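Local coordinates for Thiol:disulfide interchange protein (Proteus mirabilis, PDB 4OD7) that probably acts as a periplasmic dithiol oxidase of the DsbA type, a thioredoxin-fold enzyme that passes disulfide bonds to proteins during oxidative folding, at residues Val24-Ser29 with Thr47-Val52; Glu40-Asn45 with Lys170-Tyr175; Met58-Val63 with Arg75-Ala80; Asp108-Phe113 with Glu121-Ala126. The protein carries 1 engineered substitution. One frame throughout, in Å; residues are numbered along the deposited sequence.

Overall arrangement
Contacts 1 and 3 are central in the thioredoxin fold. They share one sheet, because strands 24-28 and 58-62 are neighbours in it. Both are polar at heart: contact 1 is an acid pair, contact 3 an indole-to-carbonyl hydrogen bond, and the salt bridge from Glu26 to Arg60 joins them. Contacts 2 and 4 lie farther out, their centres 31 Å from each other. Contact 2 shares helix 44-51 with contact 1. It is apolar, with a water at one side, and borders the bound peptide. Contact 4 joins two helices by aromatic packing and a salt bridge, and its Phe113 touches the helix of contact 3. Contacts 3 and 4 are buried, contacts 1 and 2 partly so.

Contact 1. Residues Val24-Ser29 with Thr47-Val52; sequences VVEFFS and TVEKNV
Glu26 and Glu49 meet through their carboxylates, and this acid pair is the whole of the close contact between the two segments. It lies within the thioredoxin fold, where strand 24-28 of the sheet faces helix 44-51. The acid groups come first. Glu26 OE2 and Glu49 OE2 are 2.8 Å apart. The carboxylates lie nearly coplanar, with their planes 2° apart. Each side chain starts with CG beside its own backbone N and then runs out extended. Glu26 therefore reaches off the strand and Glu49 off the helix, and only their ends come together.

Further polar partners surround the pair. Glu26 OE1 forms a salt bridge with Arg60 NH1 on the next strand, 58-62. Asn45 ND2, from the same helix as Glu49, gives weak hydrogen bonds to Glu26 OE1 and Glu49 OE2. The nearest atoms of a thiocyanate ion, probably from the crystallisation liquor, and the Glu26 side chain are about 4 Å apart.

The apolar side chains make their close contacts with other parts of the fold. The CB bonds of Val24 and Val48 point toward the opposite segment, but Val24 packs on Met58 and Val48 on Tyr179 of helix 172-187. Beside the closest oxygen pair, Glu26 OE1 stands 3.2 Å from Glu49 OE2.

Contact 2. Residues Glu40-Asn45 with Lys170-Tyr175; sequences EVYKVN and KSPEEY
Pro172 lies over one face of the Tyr42 ring, where the bend between helices 33-41 and 44-51 meets the start of helix 172-187. Ser171 is the N-cap of that last helix, and its OG accepts from Glu174 N at 3.1 Å. Pro172 follows the cap as the first residue of the helix. The tight part of the contact is a CH-pi interaction. Pro172 CB sits 3.6 Å from the centroid of the Tyr42 ring, 20° off its normal, and 3.4 Å from Tyr42 CE1. Pro172 CG follows over the side of the ring that carries CE1 and CZ.

The second apolar pair is looser. Val44 CG2 approaches the edge of the Tyr175 ring, near its plane, and stays 4.1 Å from Tyr175 CD2. The Tyr175 hydroxyl is hydrogen-bonded to Asn164 O. The bound peptide borders this region: an aromatic side chain of it stacks on Tyr175 and packs on Pro172, and an apolar one packs on Tyr42.

No direct hydrogen bond joins the segments. On the solvent side a water links their backbones instead. It donates to Tyr42 O at 2.7 Å and weakly to Pro172 O at 3.3 Å.

Contact 3. Residues Met58-Val63 with Arg75-Ala80; sequences MARYHV and RAWAVA. With SCN (thiocyanate ion), chain G.
The Trp77 indole turns its edge to strand 58-62, with Arg60 O at that edge and almost in the ring plane. Trp77 NE1 donates to Arg60 O at 2.9 Å, with an N-H...O angle of 162°. The nitrogen stands well above the carbonyl plane. The Arg60 guanidinium is nearly upright to the indole, the planes 81° apart. Trp77 CZ2 lies at the guanidinium edge, and its closest Arg60 atom is CD, at 3.6 Å. A thiocyanate nitrogen lies in the guanidinium plane by NH1 and accepts from Arg60 NH1 at 3.2 Å, beside the bridge to Glu26. Phe28 makes a cation-pi contact with Arg60.

This contact joins the edge strand of the thioredoxin sheet to helix 70-83 of the inserted helical domain. The two segments run roughly antiparallel, at 149°, with axes 8.2 Å apart. The first torsion of Trp77 turns CG away from its own backbone N and sends the ring off the helix to the strand. His62 adds an apolar touch, its CB 3.9 Å from Trp77 CB. The His62 ring is held at both nitrogens, ND1 by Thr74 OG1 and NE2 by Phe30 N. Phe28 meets both the Trp77 and His62 rings edge-to-face.

Contact 4. Residues Asp108-Phe113 with Glu121-Ala126; sequences DIRTTF and EDYDAA
Helix segments 108-113 and 121-126 cross at 133°, with axes 10.4 Å apart and the CA atoms of Arg110 and Tyr123 nearest. Tyr123 bridges the two helices. Its CG is anti to the backbone N (chi1 -176°), which carries the ring across to the other helix. The edge of Tyr123 points at the face of Phe113 in a T-shaped pair, with centroids 4.9 Å apart and planes at 60°. Tyr123 CE1 makes the closest touch, 3.4 Å from Phe113 CG. One face of the Tyr123 ring is covered by the backbone of Arg110, whose CA lies 4.1 Å from the centroid as a CH-pi contact. Tyr123 OH reaches Ile109 CG2 at 3.7 Å.

Beyond CA the Arg110 chain runs extended past the Tyr123 ring to Asp124. It grips the carboxylate side-on, and the two groups are nearly coplanar. Arg110 NE donates to the syn lone pair of Asp124 OD1 at 3.0 Å. Arg110 NH2 reaches Asp124 OD2 at 3.3 Å. These two bonds hold the guanidinium flat against the exposed Asp124, while Ile109 and Phe113 pack on helix 70-83. The arrangement is that of two consecutive helices joined by a short loop, part of the helical domain inserted in the thioredoxin fold of DsbA proteins.

Contact 1. Residues Val24-Ser29 with Thr47-Val52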
loop_
_atom_site.group_PDB
_atom_site.type_symbol
_atom_site.label_atom_id
_atom_site.label_comp_id
_atom_site.label_asym_id
_atom_site.label_seq_id
_atom_site.Cartn_x
_atom_site.Cartn_y
_atom_site.Cartn_z
ATOM N N VAL A 24 3.049 7.292 8.532
ATOM C CA VAL A 24 2.446 7.111 7.204
ATOM C C VAL A 24 1.884 5.670 7.016
ATOM O O VAL A 24 2.613 4.697 7.155
ATOM C CB VAL A 24 3.451 7.414 6.066
ATOM C CG1 VAL A 24 2.748 7.288 4.716
ATOM C CG2 VAL A 24 4.024 8.820 6.188
ATOM N N VAL A 25 0.593 5.544 6.701
ATOM C CA VAL A 25 -0.004 4.248 6.381
ATOM C C VAL A 25 -0.575 4.262 4.946
ATOM O O VAL A 25 -1.488 5.013 4.637
ATOM C CB VAL A 25 -1.136 3.854 7.324
ATOM C CG1 VAL A 25 -1.588 2.424 7.003
ATOM C CG2 VAL A 25 -0.694 3.965 8.802
ATOM N N GLU A 26 -0.016 3.393 4.115
ATOM C CA GLU A 26 -0.395 3.154 2.730
ATOM C C GLU A 26 -1.391 1.971 2.651
ATOM O O GLU A 26 -1.207 0.960 3.319
ATOM C CB GLU A 26 0.878 2.847 1.952
ATOM C CG GLU A 26 1.896 3.974 1.873
ATOM C CD GLU A 26 3.218 3.597 1.140
ATOM O OE1 GLU A 26 3.272 2.619 0.402
ATOM O OE2 GLU A 26 4.274 4.215 1.392
ATOM N N PHE A 27 -2.445 2.111 1.845
ATOM C CA PHE A 27 -3.424 1.058 1.599
ATOM C C PHE A 27 -3.497 0.761 0.092
ATOM O O PHE A 27 -3.680 1.672 -0.721
ATOM C CB PHE A 27 -4.780 1.502 2.107
ATOM C CG PHE A 27 -4.832 1.708 3.587
ATOM C CD1 PHE A 27 -5.185 0.689 4.439
ATOM C CD2 PHE A 27 -4.570 2.952 4.128
ATOM C CE1 PHE A 27 -5.238 0.929 5.821
ATOM C CE2 PHE A 27 -4.623 3.171 5.493
ATOM C CZ PHE A 27 -4.955 2.172 6.329
ATOM N N PHE A 28 -3.406 -0.510 -0.271
ATOM C CA PHE A 28 -3.391 -0.894 -1.684
ATOM C C PHE A 28 -3.982 -2.267 -1.869
ATOM O O PHE A 28 -4.231 -2.976 -0.910
ATOM C CB PHE A 28 -1.944 -0.836 -2.222
ATOM C CG PHE A 28 -1.111 -2.069 -1.915
ATOM C CD1 PHE A 28 -0.826 -3.016 -2.904
ATOM C CD2 PHE A 28 -0.591 -2.282 -0.635
ATOM C CE1 PHE A 28 -0.046 -4.120 -2.616
ATOM C CE2 PHE A 28 0.167 -3.391 -0.360
ATOM C CZ PHE A 28 0.446 -4.300 -1.365
ATOM N N SER A 29 -4.182 -2.632 -3.123
ATOM C CA SER A 29 -4.557 -3.965 -3.516
ATOM C C SER A 29 -3.777 -4.367 -4.777
ATOM O O SER A 29 -3.595 -3.565 -5.707
ATOM C CB SER A 29 -6.071 -4.058 -3.798
ATOM O OG SER A 29 -6.427 -5.337 -4.288
ATOM N N THR A 47 8.708 7.376 -4.208
ATOM C CA THR A 47 9.255 8.727 -4.150
ATOM C C THR A 47 9.052 9.304 -2.755
ATOM O O THR A 47 9.944 9.903 -2.174
ATOM C CB THR A 47 8.576 9.665 -5.174
ATOM O OG1 THR A 47 8.898 9.231 -6.491
ATOM C CG2 THR A 47 9.045 11.128 -5.023
ATOM N N VAL A 48 7.867 9.039 -2.217
ATOM C CA VAL A 48 7.463 9.495 -0.902
ATOM C C VAL A 48 8.331 8.873 0.197
ATOM O O VAL A 48 8.800 9.577 1.097
ATOM C CB VAL A 48 5.977 9.164 -0.658
ATOM C CG1 VAL A 48 5.606 9.270 0.808
ATOM C CG2 VAL A 48 5.087 10.067 -1.503
ATOM N N GLU A 49 8.536 7.567 0.106
ATOM C CA GLU A 49 9.322 6.852 1.079
ATOM C C GLU A 49 10.761 7.365 1.075
ATOM O O GLU A 49 11.375 7.498 2.127
ATOM C CB GLU A 49 9.281 5.342 0.775
ATOM C CG GLU A 49 7.956 4.663 1.087
ATOM C CD GLU A 49 7.655 3.417 0.232
ATOM O OE1 GLU A 49 8.571 2.906 -0.442
ATOM O OE2 GLU A 49 6.491 2.964 0.254
ATOM N N LYS A 50 11.260 7.735 -0.100
ATOM C CA LYS A 50 12.624 8.250 -0.240
ATOM C C LYS A 50 12.837 9.673 0.320
ATOM O O LYS A 50 13.988 10.097 0.522
ATOM C CB LYS A 50 13.030 8.241 -1.713
ATOM C CG LYS A 50 13.442 6.888 -2.241
ATOM C CD LYS A 50 13.890 6.955 -3.703
ATOM C CE LYS A 50 15.054 6.017 -3.979
ATOM N NZ LYS A 50 15.401 5.980 -5.417
ATOM N N ASN A 51 11.750 10.429 0.487
ATOM C CA ASN A 51 11.856 11.850 0.766
ATOM C C ASN A 51 11.390 12.266 2.155
ATOM O O ASN A 51 11.564 13.382 2.548
ATOM C CB ASN A 51 11.060 12.615 -0.287
ATOM C CG ASN A 51 11.775 12.668 -1.633
ATOM O OD1 ASN A 51 12.997 12.621 -1.704
ATOM N ND2 ASN A 51 11.011 12.787 -2.700
ATOM N N VAL A 52 10.799 11.358 2.900
ATOM C CA VAL A 52 10.353 11.652 4.262
ATOM C C VAL A 52 11.560 11.829 5.198
ATOM O O VAL A 52 12.672 11.432 4.857
ATOM C CB VAL A 52 9.393 10.567 4.812
ATOM C CG1 VAL A 52 8.052 10.667 4.130
ATOM C CG2 VAL A 52 9.989 9.170 4.667
#

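Contact 2. Residues Glu40-Asn45 with Lys170-Tyr175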
loop_
_atom_site.group_PDB
_atom_site.type_symbol
_atom_site.label_atom_id
_atom_site.label_comp_id
_atom_site.label_asym_id
_atom_site.label_seq_id
_atom_site.Cartn_x
_atom_site.Cartn_y
_atom_site.Cartn_z
ATOM N N GLU A 40 3.803 1.155 -9.135
ATOM C CA GLU A 40 4.752 0.439 -9.995
ATOM C C GLU A 40 5.177 1.222 -11.203
ATOM O O GLU A 40 6.300 1.071 -11.670
ATOM C CB GLU A 40 4.203 -0.914 -10.440
ATOM C CG GLU A 40 3.956 -1.959 -9.367
ATOM C CD GLU A 40 5.251 -2.447 -8.804
ATOM O OE1 GLU A 40 6.005 -2.970 -9.635
ATOM O OE2 GLU A 40 5.529 -2.404 -7.591
ATOM N N VAL A 41 4.291 2.072 -11.715
ATOM C CA VAL A 41 4.589 2.901 -12.906
ATOM C C VAL A 41 5.068 4.296 -12.485
ATOM O O VAL A 41 6.173 4.702 -12.824
ATOM C CB VAL A 41 3.338 3.033 -13.862
ATOM C CG1 VAL A 41 3.687 3.871 -15.090
ATOM C CG2 VAL A 41 2.785 1.644 -14.275
ATOM N N TYR A 42 4.230 5.031 -11.772
ATOM C CA TYR A 42 4.551 6.389 -11.364
ATOM C C TYR A 42 5.485 6.421 -10.154
ATOM O O TYR A 42 6.159 7.422 -9.936
ATOM C CB TYR A 42 3.282 7.183 -11.019
ATOM C CG TYR A 42 2.344 7.493 -12.175
ATOM C CD1 TYR A 42 2.769 7.471 -13.495
ATOM C CD2 TYR A 42 1.030 7.881 -11.926
ATOM C CE1 TYR A 42 1.908 7.776 -14.523
ATOM C CE2 TYR A 42 0.159 8.193 -12.953
ATOM C CZ TYR A 42 0.595 8.151 -14.248
ATOM O OH TYR A 42 -0.282 8.483 -15.268
ATOM N N LYS A 43 5.484 5.349 -9.357
ATOM C CA LYS A 43 6.348 5.242 -8.180
ATOM C C LYS A 43 6.086 6.373 -7.171
ATOM O O LYS A 43 7.007 6.982 -6.664
ATOM C CB LYS A 43 7.805 5.263 -8.645
ATOM C CG LYS A 43 8.159 4.159 -9.641
ATOM C CD LYS A 43 9.557 4.327 -10.131
ATOM C CE LYS A 43 9.968 3.323 -11.172
ATOM N NZ LYS A 43 11.477 3.264 -11.240
ATOM N N VAL A 44 4.831 6.692 -6.904
ATOM C CA VAL A 44 4.552 7.807 -6.025
ATOM C C VAL A 44 4.884 7.387 -4.600
ATOM O O VAL A 44 5.519 8.149 -3.873
ATOM C CB VAL A 44 3.094 8.283 -6.138
ATOM C CG1 VAL A 44 2.844 9.510 -5.267
ATOM C CG2 VAL A 44 2.754 8.631 -7.552
ATOM N N ASN A 45 4.477 6.193 -4.170
ATOM C CA ASN A 45 4.815 5.787 -2.781
ATOM C C ASN A 45 6.324 5.633 -2.554
ATOM O O ASN A 45 6.834 5.946 -1.497
ATOM C CB ASN A 45 4.148 4.483 -2.363
ATOM C CG ASN A 45 4.648 3.295 -3.133
ATOM O OD1 ASN A 45 4.730 3.326 -4.345
ATOM N ND2 ASN A 45 5.056 2.268 -2.426
ATOM N N LYS A 170 2.004 18.952 -13.724
ATOM C CA LYS A 170 1.974 19.074 -15.150
ATOM C C LYS A 170 2.478 17.779 -15.724
ATOM O O LYS A 170 2.500 17.598 -16.920
ATOM C CB LYS A 170 2.826 20.249 -15.580
ATOM C CG LYS A 170 2.318 21.528 -14.981
ATOM C CD LYS A 170 1.631 22.366 -15.988
ATOM C CE LYS A 170 0.384 23.004 -15.421
ATOM N NZ LYS A 170 0.332 24.433 -15.808
ATOM N N SER A 171 2.919 16.877 -14.858
ATOM C CA SER A 171 3.303 15.572 -15.304
ATOM C C SER A 171 3.180 14.628 -14.141
ATOM O O SER A 171 3.081 15.081 -13.008
ATOM C CB SER A 171 4.711 15.599 -15.818
ATOM O OG SER A 171 5.579 15.847 -14.730
ATOM N N PRO A 172 3.088 13.312 -14.412
ATOM C CA PRO A 172 3.064 12.306 -13.352
ATOM C C PRO A 172 4.338 12.329 -12.514
ATOM O O PRO A 172 4.291 12.082 -11.322
ATOM C CB PRO A 172 2.902 11.005 -14.115
ATOM C CG PRO A 172 2.254 11.388 -15.372
ATOM C CD PRO A 172 2.718 12.732 -15.707
ATOM N N GLU A 173 5.454 12.692 -13.144
ATOM C CA GLU A 173 6.777 12.677 -12.515
ATOM C C GLU A 173 6.826 13.778 -11.496
ATOM O O GLU A 173 7.268 13.573 -10.387
ATOM C CB GLU A 173 7.847 12.849 -13.587
ATOM C CG GLU A 173 7.768 11.797 -14.754
ATOM C CD GLU A 173 6.534 11.919 -15.677
ATOM O OE1 GLU A 173 5.649 12.730 -15.392
ATOM O OE2 GLU A 173 6.428 11.186 -16.679
ATOM N N GLU A 174 6.365 14.951 -11.891
ATOM C CA GLU A 174 6.114 16.052 -10.976
ATOM C C GLU A 174 5.054 15.724 -9.949
ATOM O O GLU A 174 5.125 16.211 -8.819
ATOM C CB GLU A 174 5.722 17.317 -11.699
ATOM C CG GLU A 174 6.903 18.077 -12.182
ATOM C CD GLU A 174 6.532 19.472 -12.559
ATOM O OE1 GLU A 174 5.445 19.931 -12.140
ATOM O OE2 GLU A 174 7.326 20.122 -13.259
ATOM N N TYR A 175 4.071 14.909 -10.346
ATOM C CA TYR A 175 2.969 14.562 -9.455
ATOM C C TYR A 175 3.520 13.832 -8.285
ATOM O O TYR A 175 3.101 14.089 -7.187
ATOM C CB TYR A 175 1.911 13.667 -10.116
ATOM C CG TYR A 175 0.766 13.292 -9.188
ATOM C CD1 TYR A 175 -0.261 14.186 -8.894
ATOM C CD2 TYR A 175 0.750 12.055 -8.563
ATOM C CE1 TYR A 175 -1.299 13.832 -8.039
ATOM C CE2 TYR A 175 -0.277 11.701 -7.699
ATOM C CZ TYR A 175 -1.290 12.602 -7.432
ATOM O OH TYR A 175 -2.296 12.228 -6.575
HETATM O O HOH W 1 6.398 9.556 -11.555
#

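Contact 3. Residues Met58-Val63 with Arg75-Ala80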
loop_
_atom_site.group_PDB
_atom_site.type_symbol
_atom_site.label_atom_id
_atom_site.label_comp_id
_atom_site.label_asym_id
_atom_site.label_seq_id
_atom_site.Cartn_x
_atom_site.Cartn_y
_atom_site.Cartn_z
ATOM N N MET A 58 6.825 4.041 8.924
ATOM C CA MET A 58 6.019 3.786 7.715
ATOM C C MET A 58 5.321 2.428 7.789
ATOM O O MET A 58 5.814 1.495 8.441
ATOM C CB MET A 58 6.895 3.776 6.448
ATOM C CG MET A 58 7.877 4.928 6.324
ATOM S SD MET A 58 7.040 6.467 6.020
ATOM C CE MET A 58 7.126 6.540 4.233
ATOM N N ALA A 59 4.206 2.309 7.068
ATOM C CA ALA A 59 3.484 1.053 6.923
ATOM C C ALA A 59 2.817 1.020 5.536
ATOM O O ALA A 59 2.460 2.066 4.987
ATOM C CB ALA A 59 2.447 0.896 8.019
ATOM N N ARG A 60 2.651 -0.191 4.998
ATOM C CA ARG A 60 1.959 -0.446 3.723
ATOM C C ARG A 60 1.122 -1.659 3.934
ATOM O O ARG A 60 1.675 -2.718 4.140
ATOM C CB ARG A 60 2.956 -0.660 2.602
ATOM C CG ARG A 60 2.373 -0.879 1.241
ATOM C CD ARG A 60 3.473 -0.860 0.208
ATOM N NE ARG A 60 3.040 -1.299 -1.123
ATOM C CZ ARG A 60 2.375 -0.551 -1.987
ATOM N NH1 ARG A 60 2.027 0.670 -1.679
ATOM N NH2 ARG A 60 2.015 -1.014 -3.156
ATOM N N TYR A 61 -0.198 -1.497 3.887
ATOM C CA TYR A 61 -1.167 -2.554 4.169
ATOM C C TYR A 61 -1.966 -2.929 2.933
ATOM O O TYR A 61 -2.337 -2.067 2.146
ATOM C CB TYR A 61 -2.114 -2.113 5.266
ATOM C CG TYR A 61 -1.446 -1.841 6.615
ATOM C CD1 TYR A 61 -0.270 -2.484 6.993
ATOM C CD2 TYR A 61 -2.003 -0.913 7.503
ATOM C CE1 TYR A 61 0.320 -2.201 8.249
ATOM C CE2 TYR A 61 -1.435 -0.636 8.723
ATOM C CZ TYR A 61 -0.283 -1.260 9.086
ATOM O OH TYR A 61 0.237 -0.934 10.317
ATOM N N HIS A 62 -2.238 -4.224 2.788
ATOM C CA HIS A 62 -3.056 -4.743 1.699
ATOM C C HIS A 62 -4.524 -4.875 2.164
ATOM O O HIS A 62 -4.830 -5.132 3.363
ATOM C CB HIS A 62 -2.521 -6.086 1.221
ATOM C CG HIS A 62 -3.174 -6.578 -0.034
ATOM N ND1 HIS A 62 -4.360 -7.277 -0.040
ATOM C CD2 HIS A 62 -2.786 -6.485 -1.327
ATOM C CE1 HIS A 62 -4.680 -7.588 -1.287
ATOM N NE2 HIS A 62 -3.743 -7.118 -2.088
ATOM N N VAL A 63 -5.431 -4.623 1.224
ATOM C CA VAL A 63 -6.842 -4.680 1.527
ATOM C C VAL A 63 -7.487 -5.988 1.016
ATOM O O VAL A 63 -7.107 -6.530 0.007
ATOM C CB VAL A 63 -7.584 -3.457 0.919
ATOM C CG1 VAL A 63 -6.963 -2.119 1.399
ATOM C CG2 VAL A 63 -7.632 -3.541 -0.598
ATOM N N ARG A 75 -2.676 -11.923 3.019
ATOM C CA ARG A 75 -1.737 -12.826 3.705
ATOM C C ARG A 75 -0.400 -12.925 2.945
ATOM O O ARG A 75 0.637 -12.891 3.558
ATOM C CB ARG A 75 -2.349 -14.204 3.896
ATOM C CG ARG A 75 -1.442 -15.188 4.677
ATOM C CD ARG A 75 -2.280 -16.397 5.118
ATOM N NE ARG A 75 -3.256 -16.062 6.161
ATOM C CZ ARG A 75 -3.005 -16.017 7.453
ATOM N NH1 ARG A 75 -1.807 -16.311 7.936
ATOM N NH2 ARG A 75 -3.973 -15.685 8.274
ATOM N N ALA A 76 -0.448 -12.990 1.610
ATOM C CA ALA A 76 0.741 -12.957 0.756
ATOM C C ALA A 76 1.579 -11.731 1.068
ATOM O O ALA A 76 2.794 -11.796 1.144
ATOM C CB ALA A 76 0.339 -12.941 -0.716
ATOM N N TRP A 77 0.927 -10.595 1.211
ATOM C CA TRP A 77 1.666 -9.387 1.457
ATOM C C TRP A 77 2.306 -9.455 2.855
ATOM O O TRP A 77 3.427 -9.019 3.037
ATOM C CB TRP A 77 0.777 -8.161 1.340
ATOM C CG TRP A 77 1.534 -6.848 1.529
ATOM C CD1 TRP A 77 1.289 -5.910 2.451
ATOM C CD2 TRP A 77 2.652 -6.377 0.767
ATOM N NE1 TRP A 77 2.154 -4.875 2.318
ATOM C CE2 TRP A 77 3.005 -5.131 1.284
ATOM C CE3 TRP A 77 3.369 -6.879 -0.318
ATOM C CZ2 TRP A 77 4.059 -4.373 0.764
ATOM C CZ3 TRP A 77 4.413 -6.109 -0.846
ATOM C CH2 TRP A 77 4.746 -4.890 -0.299
ATOM N N ALA A 78 1.574 -9.994 3.827
ATOM C CA ALA A 78 2.143 -10.254 5.163
ATOM C C ALA A 78 3.393 -11.173 5.076
ATOM O O ALA A 78 4.302 -11.020 5.836
ATOM C CB ALA A 78 1.104 -10.846 6.091
ATOM N N VAL A 79 3.340 -12.215 4.245
ATOM C CA VAL A 79 4.495 -13.089 4.037
ATOM C C VAL A 79 5.655 -12.281 3.452
ATOM O O VAL A 79 6.805 -12.467 3.836
ATOM C CB VAL A 79 4.138 -14.285 3.139
ATOM C CG1 VAL A 79 5.397 -15.081 2.761
ATOM C CG2 VAL A 79 3.140 -15.177 3.857
ATOM N N ALA A 80 5.347 -11.409 2.491
ATOM C CA ALA A 80 6.373 -10.617 1.842
ATOM C C ALA A 80 7.091 -9.734 2.858
ATOM O O ALA A 80 8.315 -9.561 2.779
ATOM C CB ALA A 80 5.774 -9.785 0.751
HETATM S S SCN G . -1.038 4.498 -0.828
HETATM C C SCN G . -0.238 3.582 -2.075
HETATM N N SCN G . 0.199 2.962 -2.991
#

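Contact 4. Residues Asp108-Phe113 with Glu121-Ala126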
loop_
_atom_site.group_PDB
_atom_site.type_symbol
_atom_site.label_atom_id
_atom_site.label_comp_id
_atom_site.label_asym_id
_atom_site.label_seq_id
_atom_site.Cartn_x
_atom_site.Cartn_y
_atom_site.Cartn_z
ATOM N N ASP A 108 -0.688 -20.911 -6.593
ATOM C CA ASP A 108 -0.067 -19.969 -7.507
ATOM C C ASP A 108 0.633 -18.806 -6.796
ATOM O O ASP A 108 1.642 -18.290 -7.247
ATOM C CB ASP A 108 -1.104 -19.430 -8.461
ATOM C CG ASP A 108 -1.623 -20.477 -9.384
ATOM O OD1 ASP A 108 -0.916 -21.471 -9.664
ATOM O OD2 ASP A 108 -2.733 -20.275 -9.867
ATOM N N ILE A 109 0.056 -18.344 -5.705
ATOM C CA ILE A 109 0.727 -17.334 -4.896
ATOM C C ILE A 109 2.058 -17.899 -4.420
ATOM O O ILE A 109 3.101 -17.284 -4.599
ATOM C CB ILE A 109 -0.120 -16.894 -3.718
ATOM C CG1 ILE A 109 -1.479 -16.413 -4.224
ATOM C CG2 ILE A 109 0.589 -15.785 -2.979
ATOM C CD1 ILE A 109 -2.443 -15.957 -3.164
ATOM N N ARG A 110 2.024 -19.092 -3.846
ATOM C CA ARG A 110 3.235 -19.797 -3.439
ATOM C C ARG A 110 4.264 -19.936 -4.569
ATOM O O ARG A 110 5.445 -19.604 -4.382
ATOM C CB ARG A 110 2.853 -21.161 -2.896
ATOM C CG ARG A 110 4.005 -21.986 -2.401
ATOM C CD ARG A 110 3.510 -23.217 -1.738
ATOM N NE ARG A 110 4.606 -24.009 -1.207
ATOM C CZ ARG A 110 5.275 -24.914 -1.916
ATOM N NH1 ARG A 110 5.005 -25.087 -3.202
ATOM N NH2 ARG A 110 6.242 -25.625 -1.351
ATOM N N THR A 111 3.823 -20.372 -5.747
ATOM C CA THR A 111 4.727 -20.508 -6.901
ATOM C C THR A 111 5.348 -19.180 -7.243
ATOM O O THR A 111 6.498 -19.135 -7.598
ATOM C CB THR A 111 4.027 -21.035 -8.161
ATOM O OG1 THR A 111 3.556 -22.366 -7.918
ATOM C CG2 THR A 111 4.981 -21.060 -9.302
ATOM N N THR A 112 4.578 -18.099 -7.141
ATOM C CA THR A 112 5.075 -16.749 -7.410
ATOM C C THR A 112 6.238 -16.320 -6.507
ATOM O O THR A 112 7.253 -15.823 -6.981
ATOM C CB THR A 112 3.923 -15.717 -7.238
ATOM O OG1 THR A 112 2.820 -16.095 -8.065
ATOM C CG2 THR A 112 4.376 -14.288 -7.582
ATOM N N PHE A 113 6.088 -16.550 -5.210
ATOM C CA PHE A 113 7.149 -16.276 -4.247
ATOM C C PHE A 113 8.408 -17.090 -4.616
ATOM O O PHE A 113 9.500 -16.533 -4.689
ATOM C CB PHE A 113 6.688 -16.590 -2.844
ATOM C CG PHE A 113 5.917 -15.452 -2.194
ATOM C CD1 PHE A 113 6.472 -14.692 -1.176
ATOM C CD2 PHE A 113 4.661 -15.105 -2.636
ATOM C CE1 PHE A 113 5.763 -13.651 -0.593
ATOM C CE2 PHE A 113 3.940 -14.055 -2.020
ATOM C CZ PHE A 113 4.497 -13.332 -1.029
ATOM N N GLU A 121 10.702 -23.637 1.522
ATOM C CA GLU A 121 10.608 -24.050 2.901
ATOM C C GLU A 121 10.368 -22.833 3.799
ATOM O O GLU A 121 9.615 -22.938 4.761
ATOM C CB GLU A 121 11.876 -24.782 3.354
ATOM C CG GLU A 121 13.184 -24.086 2.997
ATOM C CD GLU A 121 13.838 -24.535 1.705
ATOM O OE1 GLU A 121 13.130 -24.945 0.765
ATOM O OE2 GLU A 121 15.083 -24.427 1.627
ATOM N N ASP A 122 10.938 -21.672 3.477
ATOM C CA ASP A 122 10.690 -20.469 4.283
ATOM C C ASP A 122 9.246 -19.967 4.144
ATOM O O ASP A 122 8.576 -19.578 5.118
ATOM C CB ASP A 122 11.593 -19.343 3.845
ATOM C CG ASP A 122 12.995 -19.519 4.288
ATOM O OD1 ASP A 122 13.328 -20.562 4.879
ATOM O OD2 ASP A 122 13.775 -18.607 3.973
ATOM N N TYR A 123 8.763 -20.001 2.907
ATOM C CA TYR A 123 7.415 -19.622 2.627
ATOM C C TYR A 123 6.510 -20.515 3.428
ATOM O O TYR A 123 5.600 -20.030 4.044
ATOM C CB TYR A 123 7.112 -19.713 1.127
ATOM C CG TYR A 123 5.722 -19.238 0.748
ATOM C CD1 TYR A 123 5.496 -17.930 0.318
ATOM C CD2 TYR A 123 4.635 -20.085 0.829
ATOM C CE1 TYR A 123 4.208 -17.498 -0.040
ATOM C CE2 TYR A 123 3.348 -19.656 0.493
ATOM C CZ TYR A 123 3.137 -18.362 0.060
ATOM O OH TYR A 123 1.867 -17.946 -0.292
ATOM N N ASP A 124 6.761 -21.819 3.443
ATOM C CA ASP A 124 5.846 -22.728 4.140
ATOM C C ASP A 124 5.844 -22.527 5.637
ATOM O O ASP A 124 4.823 -22.765 6.292
ATOM C CB ASP A 124 6.178 -24.177 3.824
ATOM C CG ASP A 124 5.865 -24.548 2.374
ATOM O OD1 ASP A 124 5.041 -23.820 1.736
ATOM O OD2 ASP A 124 6.427 -25.590 1.905
ATOM N N ALA A 125 6.996 -22.117 6.155
ATOM C CA ALA A 125 7.153 -21.834 7.583
ATOM C C ALA A 125 6.432 -20.543 7.942
ATOM O O ALA A 125 5.704 -20.469 8.920
ATOM C CB ALA A 125 8.628 -21.728 7.939
ATOM N N ALA A 126 6.577 -19.554 7.077
ATOM C CA ALA A 126 6.044 -18.220 7.330
ATOM C C ALA A 126 4.518 -18.121 7.175
ATOM O O ALA A 126 3.902 -17.401 7.924
ATOM C CB ALA A 126 6.747 -17.190 6.406
#